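Local coordinates for protein split-Soret cytochrome c (Desulfovibrio desulfuricans, PDB 1H21) that carries electrons as a dimeric c-type cytochrome with two haems and an iron-sulfur centre per subunit, and may take part in sulfate reduction, at residues 152-155 against 159-162. Residues are numbered along the deposited sequence; the frame is centred on the assembly and turned at random.
Sequences SKWC and KIEA. With HEC (heme c), chain H.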
loop_
_atom_site.group_PDB
_atom_site.type_symbol
_atom_site.label_atom_id
_atom_site.label_comp_id
_atom_site.label_asym_id
_atom_site.label_seq_id
_atom_site.Cartn_x
_atom_site.Cartn_y
_atom_site.Cartn_z
ATOM N N SER A 152 -4.023 -15.710 -2.941
ATOM C CA SER A 152 -5.186 -16.592 -2.854
ATOM C C SER A 152 -5.489 -17.392 -4.127
ATOM O O SER A 152 -5.732 -18.598 -4.053
ATOM C CB SER A 152 -6.414 -15.801 -2.393
ATOM O OG SER A 152 -6.135 -15.154 -1.163
ATOM N N LYS A 153 -5.446 -16.733 -5.286
ATOM C CA LYS A 153 -5.704 -17.377 -6.579
ATOM C C LYS A 153 -4.652 -18.475 -6.843
ATOM O O LYS A 153 -4.984 -19.636 -7.107
ATOM C CB LYS A 153 -5.662 -16.318 -7.676
ATOM C CG LYS A 153 -6.247 -16.736 -8.996
ATOM C CD LYS A 153 -6.082 -15.623 -9.989
ATOM C CE LYS A 153 -6.524 -16.082 -11.345
ATOM N NZ LYS A 153 -6.226 -15.041 -12.366
ATOM N N TRP A 154 -3.383 -18.121 -6.691
ATOM C CA TRP A 154 -2.293 -19.069 -6.897
ATOM C C TRP A 154 -2.407 -20.314 -5.989
ATOM O O TRP A 154 -2.255 -21.441 -6.463
ATOM C CB TRP A 154 -0.959 -18.343 -6.679
ATOM C CG TRP A 154 0.284 -19.173 -6.856
ATOM C CD1 TRP A 154 1.022 -19.324 -8.006
ATOM C CD2 TRP A 154 0.993 -19.886 -5.831
ATOM N NE1 TRP A 154 2.145 -20.070 -7.748
ATOM C CE2 TRP A 154 2.155 -20.427 -6.424
ATOM C CE3 TRP A 154 0.761 -20.106 -4.461
ATOM C CZ2 TRP A 154 3.090 -21.179 -5.696
ATOM C CZ3 TRP A 154 1.687 -20.849 -3.737
ATOM C CH2 TRP A 154 2.841 -21.378 -4.357
ATOM N N CYS A 155 -2.653 -20.114 -4.692
ATOM C CA CYS A 155 -2.797 -21.227 -3.745
ATOM C C CYS A 155 -3.988 -22.111 -4.134
ATOM O O CYS A 155 -3.892 -23.345 -4.160
ATOM C CB CYS A 155 -2.975 -20.712 -2.305
ATOM S SG CYS A 155 -1.462 -20.133 -1.458
ATOM N N LYS A 159 -3.625 -25.840 -5.360
ATOM C CA LYS A 159 -3.961 -26.661 -4.186
ATOM C C LYS A 159 -2.880 -26.683 -3.098
ATOM O O LYS A 159 -2.627 -27.715 -2.452
ATOM C CB LYS A 159 -4.371 -28.080 -4.598
ATOM C CG LYS A 159 -5.886 -28.239 -4.797
ATOM C CD LYS A 159 -6.396 -27.310 -5.884
ATOM C CE LYS A 159 -7.914 -27.109 -5.825
ATOM N NZ LYS A 159 -8.408 -26.206 -6.922
ATOM N N ILE A 160 -2.259 -25.518 -2.906
ATOM C CA ILE A 160 -1.215 -25.308 -1.905
ATOM C C ILE A 160 -1.836 -24.426 -0.825
ATOM O O ILE A 160 -2.670 -23.563 -1.121
ATOM C CB ILE A 160 0.008 -24.559 -2.503
ATOM C CG1 ILE A 160 0.649 -25.400 -3.594
ATOM C CG2 ILE A 160 1.043 -24.261 -1.424
ATOM C CD1 ILE A 160 1.503 -24.599 -4.521
ATOM N N GLU A 161 -1.460 -24.660 0.426
ATOM C CA GLU A 161 -1.982 -23.858 1.525
ATOM C C GLU A 161 -1.216 -22.542 1.637
ATOM O O GLU A 161 0.014 -22.516 1.487
ATOM C CB GLU A 161 -1.899 -24.628 2.851
ATOM C CG GLU A 161 -3.054 -25.593 3.116
ATOM C CD GLU A 161 -3.045 -26.131 4.552
ATOM O OE1 GLU A 161 -3.234 -25.337 5.503
ATOM O OE2 GLU A 161 -2.844 -27.353 4.736
ATOM N N ALA A 162 -1.933 -21.464 1.950
ATOM C CA ALA A 162 -1.334 -20.131 2.091
ATOM C C ALA A 162 -0.378 -20.056 3.300
ATOM O O ALA A 162 0.269 -19.030 3.569
ATOM C CB ALA A 162 -2.434 -19.091 2.204
HETATM FE FE HEC H . -11.166 -12.870 -2.015
HETATM C CHA HEC H . -9.933 -14.805 -4.451
HETATM C CHB HEC H . -11.545 -15.634 0.024
HETATM C CHC HEC H . -11.791 -10.827 0.632
HETATM C CHD HEC H . -11.582 -10.291 -4.135
HETATM N NA HEC H . -10.859 -14.806 -2.247
HETATM C C1A HEC H . -10.181 -15.415 -3.273
HETATM C C2A HEC H . -9.882 -16.810 -3.004
HETATM C C3A HEC H . -10.488 -17.092 -1.775
HETATM C C4A HEC H . -11.092 -15.829 -1.316
HETATM C CMA HEC H . -10.466 -18.399 -0.981
HETATM C CAA HEC H . -9.118 -17.790 -3.915
HETATM C CBA HEC H . -10.008 -18.587 -4.868
HETATM C CGA HEC H . -10.317 -17.893 -6.188
HETATM O O1A HEC H . -11.501 -17.805 -6.575
HETATM O O2A HEC H . -9.364 -17.474 -6.866
HETATM N NB HEC H . -11.643 -13.177 -0.078
HETATM C C1B HEC H . -11.796 -14.385 0.599
HETATM C C2B HEC H . -12.036 -14.178 2.043
HETATM C C3B HEC H . -11.966 -12.805 2.221
HETATM C C4B HEC H . -11.777 -12.208 0.898
HETATM C CMB HEC H . -12.350 -15.246 3.121
HETATM C CAB HEC H . -12.080 -12.115 3.441
HETATM C CBB HEC H . -11.157 -12.390 4.540
HETATM N NC HEC H . -11.489 -10.923 -1.834
HETATM C C1C HEC H . -11.672 -10.228 -0.644
HETATM C C2C HEC H . -11.804 -8.807 -0.921
HETATM C C3C HEC H . -11.729 -8.605 -2.306
HETATM C C4C HEC H . -11.579 -9.954 -2.821
HETATM C CMC HEC H . -12.094 -7.746 0.164
HETATM C CAC HEC H . -11.963 -7.400 -3.020
HETATM C CBC HEC H . -11.138 -6.166 -2.958
HETATM N ND HEC H . -10.934 -12.681 -3.896
HETATM C C1D HEC H . -11.273 -11.581 -4.651
HETATM C C2D HEC H . -10.910 -11.804 -6.029
HETATM C C3D HEC H . -10.340 -13.012 -6.141
HETATM C C4D HEC H . -10.351 -13.551 -4.786
HETATM C CMD HEC H . -11.092 -10.814 -7.148
HETATM C CAD HEC H . -9.820 -13.648 -7.443
HETATM C CBD HEC H . -10.876 -14.509 -8.118
HETATM C CGD HEC H . -10.363 -15.177 -9.388
HETATM O O1D HEC H . -9.600 -16.174 -9.290
HETATM O O2D HEC H . -10.720 -14.685 -10.488
#
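A Schellman motif ends helix 147-158, and Ile160 and Cys155 meet in it: the amide N of Ile160 donates to O of Cys155 at 3.0 Å, one of the motif's two bonds back into the last turn. Lys159 makes the turn with a positive phi of 51°, a left-handed conformation most often taken by glycine and less commonly by lysine. Its N lies close to the same oxygen but at a poor angle for a bond. Its side chain sets off from the helix and then curls back, bringing NZ to O of Tyr156, which suits a long, flexible residue that is itself exposed.

Beyond the turn the chain doubles back along the helix, and an apolar contact accompanies the cap, here between Ile160 at C'' and Trp154, one residue before the usual C3 partner. The CD1 methyl of Ile160 reaches the far benzene-ring end of the indole, 3.5 Å from CH2 of Trp154, approaching obliquely. The ring gets there because CG of Trp154 stands anti to the backbone N (chi1 -180°), while NE1, the one polar ring atom, is satisfied by O of Pro138. Cys155, small enough for this buried spot, sets SG at the edge of the indole, in its plane, and 3.6 Å from CA of Ala162, whose single methyl leaves the loop backbone near the sulfur.

On the helix face turned to the haem, Ser152 CB packs 3.7 Å from C2A of the porphyrin, and CG of Lys153 lies 3.4 Å from the propionate oxygen O1D. The loop meets the second subunit, where OE1 of Glu161 accepts bonds from Asn221 ND2 and Gly217 N of that chain.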